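Local structure of MAU2 chromatid cohesion factor homolog (Saccharomyces cerevisiae, 4XDN) at residues 211-214 against 215-218. The protein forms a complex with SCC2 that is required for cohesin to associate with chromosomes, and so takes part in sister chromatid cohesion. Residues are numbered along the deposited sequence; the frame is centred on the assembly and turned at random.
Sequences SQWK and WFLN
Trp-213 and Leu-217 meet one turn apart in the N-capped first turns of helix 212-228, part of the largely helical body of this cohesin-loading subunit. Leu-217 sets CD1 over one face of the indole, 3.7 Å from the centroid of the five-membered ring, a CH-pi contact; its other methyl, CD2, lies against the six-membered ring, 3.8 Å from Trp-213 CH2. The indole can receive both methyls because its CG is anti to the backbone N (chi1 177°), which carries the ring down the helix beside the next turn. Phe-216 meets the same indole farther out, with its CD2 3.6 Å from Trp-213 CZ3. Those two rings are tilted by only 26° but slid so far apart that they barely overlap. On the five-membered ring, NE1 hydrogen-bonds to Ser-177 OG, while Ile-299 of strand 297-302 packs on both Trp-213 and Phe-216. On another side of the helix, Trp-215 reaches Ser-242 OG through NE1, and its CE3 comes 3.5 Å from Ser-211 O. That carbonyl also takes the first of four i to i+4 backbone bonds, from Trp-215 N, at 3.1 Å and almost straight. The same serine is the N-cap: Ser-211 OG, itself hydrogen-bonded to Arg-208 O, accepts from Lys-214 N at 3.1 Å with an N-H...O angle of 162°.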
ATOM      1  N   SER A 211      -1.438 -26.616  -0.596  1.00 38.31           N
ATOM      2  CA  SER A 211      -1.544 -26.496  -2.045  1.00 36.42           C
ATOM      3  C   SER A 211      -1.136 -25.092  -2.475  1.00 32.67           C
ATOM      4  O   SER A 211      -1.251 -24.138  -1.704  1.00 30.19           O
ATOM      5  CB  SER A 211      -2.970 -26.798  -2.514  1.00 35.77           C
ATOM      6  OG  SER A 211      -3.874 -25.792  -2.090  1.00 34.23           O
ATOM      7  N   GLN A 212      -0.658 -24.975  -3.709  1.00 31.83           N
ATOM      8  CA  GLN A 212      -0.276 -23.685  -4.272  1.00 32.11           C
ATOM      9  C   GLN A 212      -1.455 -22.721  -4.250  1.00 29.61           C
ATOM     10  O   GLN A 212      -1.298 -21.527  -3.993  1.00 29.20           O
ATOM     11  CB  GLN A 212       0.235 -23.862  -5.703  1.00 32.14           C
ATOM     12  CG  GLN A 212       0.578 -22.566  -6.413  1.00 29.58           C
ATOM     13  CD  GLN A 212       1.128 -22.799  -7.804  1.00 30.59           C
ATOM     14  OE1 GLN A 212       0.592 -23.604  -8.568  1.00 30.71           O
ATOM     15  NE2 GLN A 212       2.208 -22.102  -8.140  1.00 29.29           N
ATOM     16  N   TRP A 213      -2.638 -23.260  -4.516  1.00 28.70           N
ATOM     17  CA  TRP A 213      -3.857 -22.470  -4.571  1.00 29.96           C
ATOM     18  C   TRP A 213      -4.194 -21.856  -3.212  1.00 29.86           C
ATOM     19  O   TRP A 213      -4.474 -20.662  -3.122  1.00 29.03           O
ATOM     20  CB  TRP A 213      -5.010 -23.343  -5.074  1.00 33.67           C
ATOM     21  CG  TRP A 213      -6.345 -22.664  -5.109  1.00 34.24           C
ATOM     22  CD1 TRP A 213      -7.497 -23.104  -4.528  1.00 37.55           C
ATOM     23  CD2 TRP A 213      -6.673 -21.430  -5.763  1.00 32.99           C
ATOM     24  NE1 TRP A 213      -8.520 -22.224  -4.778  1.00 37.38           N
ATOM     25  CE2 TRP A 213      -8.041 -21.189  -5.534  1.00 34.12           C
ATOM     26  CE3 TRP A 213      -5.944 -20.508  -6.519  1.00 31.93           C
ATOM     27  CZ2 TRP A 213      -8.695 -20.062  -6.029  1.00 32.55           C
ATOM     28  CZ3 TRP A 213      -6.595 -19.391  -7.009  1.00 32.24           C
ATOM     29  CH2 TRP A 213      -7.956 -19.178  -6.763  1.00 33.82           C
ATOM     30  N   LYS A 214      -4.156 -22.662  -2.155  1.00 28.40           N
ATOM     31  CA  LYS A 214      -4.480 -22.159  -0.823  1.00 28.58           C
ATOM     32  C   LYS A 214      -3.466 -21.120  -0.361  1.00 29.07           C
ATOM     33  O   LYS A 214      -3.837 -20.068   0.153  1.00 29.28           O
ATOM     34  CB  LYS A 214      -4.546 -23.296   0.197  1.00 31.11           C
ATOM     35  CG  LYS A 214      -4.775 -22.797   1.618  1.00 32.54           C
ATOM     36  CD  LYS A 214      -5.163 -23.906   2.582  1.00 34.23           C
ATOM     37  CE  LYS A 214      -5.493 -23.322   3.948  1.00 36.21           C
ATOM     38  NZ  LYS A 214      -5.880 -24.353   4.945  1.00 40.27           N
ATOM     39  N   TRP A 215      -2.186 -21.425  -0.544  1.00 29.66           N
ATOM     40  CA  TRP A 215      -1.122 -20.515  -0.144  1.00 29.94           C
ATOM     41  C   TRP A 215      -1.184 -19.212  -0.931  1.00 30.88           C
ATOM     42  O   TRP A 215      -0.845 -18.153  -0.408  1.00 34.27           O
ATOM     43  CB  TRP A 215       0.246 -21.179  -0.324  1.00 29.43           C
ATOM     44  CG  TRP A 215       0.683 -21.991   0.865  1.00 32.11           C
ATOM     45  CD1 TRP A 215       0.475 -21.693   2.182  1.00 34.20           C
ATOM     46  CD2 TRP A 215       1.397 -23.234   0.845  1.00 33.94           C
ATOM     47  NE1 TRP A 215       1.018 -22.669   2.980  1.00 36.95           N
ATOM     48  CE2 TRP A 215       1.586 -23.628   2.185  1.00 36.51           C
ATOM     49  CE3 TRP A 215       1.892 -24.052  -0.176  1.00 35.65           C
ATOM     50  CZ2 TRP A 215       2.255 -24.801   2.531  1.00 38.55           C
ATOM     51  CZ3 TRP A 215       2.554 -25.217   0.169  1.00 37.02           C
ATOM     52  CH2 TRP A 215       2.729 -25.581   1.511  1.00 39.41           C
ATOM     53  N   PHE A 216      -1.623 -19.287  -2.181  1.00 30.52           N
ATOM     54  CA  PHE A 216      -1.825 -18.081  -2.973  1.00 28.35           C
ATOM     55  C   PHE A 216      -2.928 -17.218  -2.366  1.00 27.75           C
ATOM     56  O   PHE A 216      -2.762 -16.015  -2.186  1.00 26.13           O
ATOM     57  CB  PHE A 216      -2.180 -18.426  -4.418  1.00 28.00           C
ATOM     58  CG  PHE A 216      -2.812 -17.288  -5.166  1.00 25.47           C
ATOM     59  CD1 PHE A 216      -2.058 -16.188  -5.544  1.00 25.84           C
ATOM     60  CD2 PHE A 216      -4.160 -17.310  -5.478  1.00 25.11           C
ATOM     61  CE1 PHE A 216      -2.638 -15.134  -6.224  1.00 25.01           C
ATOM     62  CE2 PHE A 216      -4.744 -16.257  -6.156  1.00 24.81           C
ATOM     63  CZ  PHE A 216      -3.980 -15.167  -6.529  1.00 26.38           C
ATOM     64  N   LEU A 217      -4.057 -17.846  -2.055  1.00 27.82           N
ATOM     65  CA  LEU A 217      -5.194 -17.138  -1.481  1.00 28.11           C
ATOM     66  C   LEU A 217      -4.842 -16.536  -0.130  1.00 28.09           C
ATOM     67  O   LEU A 217      -5.313 -15.456   0.219  1.00 26.19           O
ATOM     68  CB  LEU A 217      -6.387 -18.079  -1.331  1.00 28.32           C
ATOM     69  CG  LEU A 217      -7.003 -18.589  -2.630  1.00 30.54           C
ATOM     70  CD1 LEU A 217      -7.964 -19.721  -2.325  1.00 33.94           C
ATOM     71  CD2 LEU A 217      -7.706 -17.464  -3.374  1.00 31.55           C
ATOM     72  N   ASN A 218      -4.012 -17.240   0.628  1.00 28.27           N
ATOM     73  CA  ASN A 218      -3.604 -16.759   1.938  1.00 30.46           C
ATOM     74  C   ASN A 218      -2.715 -15.526   1.811  1.00 29.88           C
ATOM     75  O   ASN A 218      -2.746 -14.642   2.663  1.00 28.93           O
ATOM     76  CB  ASN A 218      -2.879 -17.860   2.711  1.00 33.43           C
ATOM     77  CG  ASN A 218      -2.505 -17.432   4.113  1.00 34.04           C
ATOM     78  OD1 ASN A 218      -3.366 -17.290   4.979  1.00 34.09           O
ATOM     79  ND2 ASN A 218      -1.215 -17.220   4.345  1.00 34.31           N
TER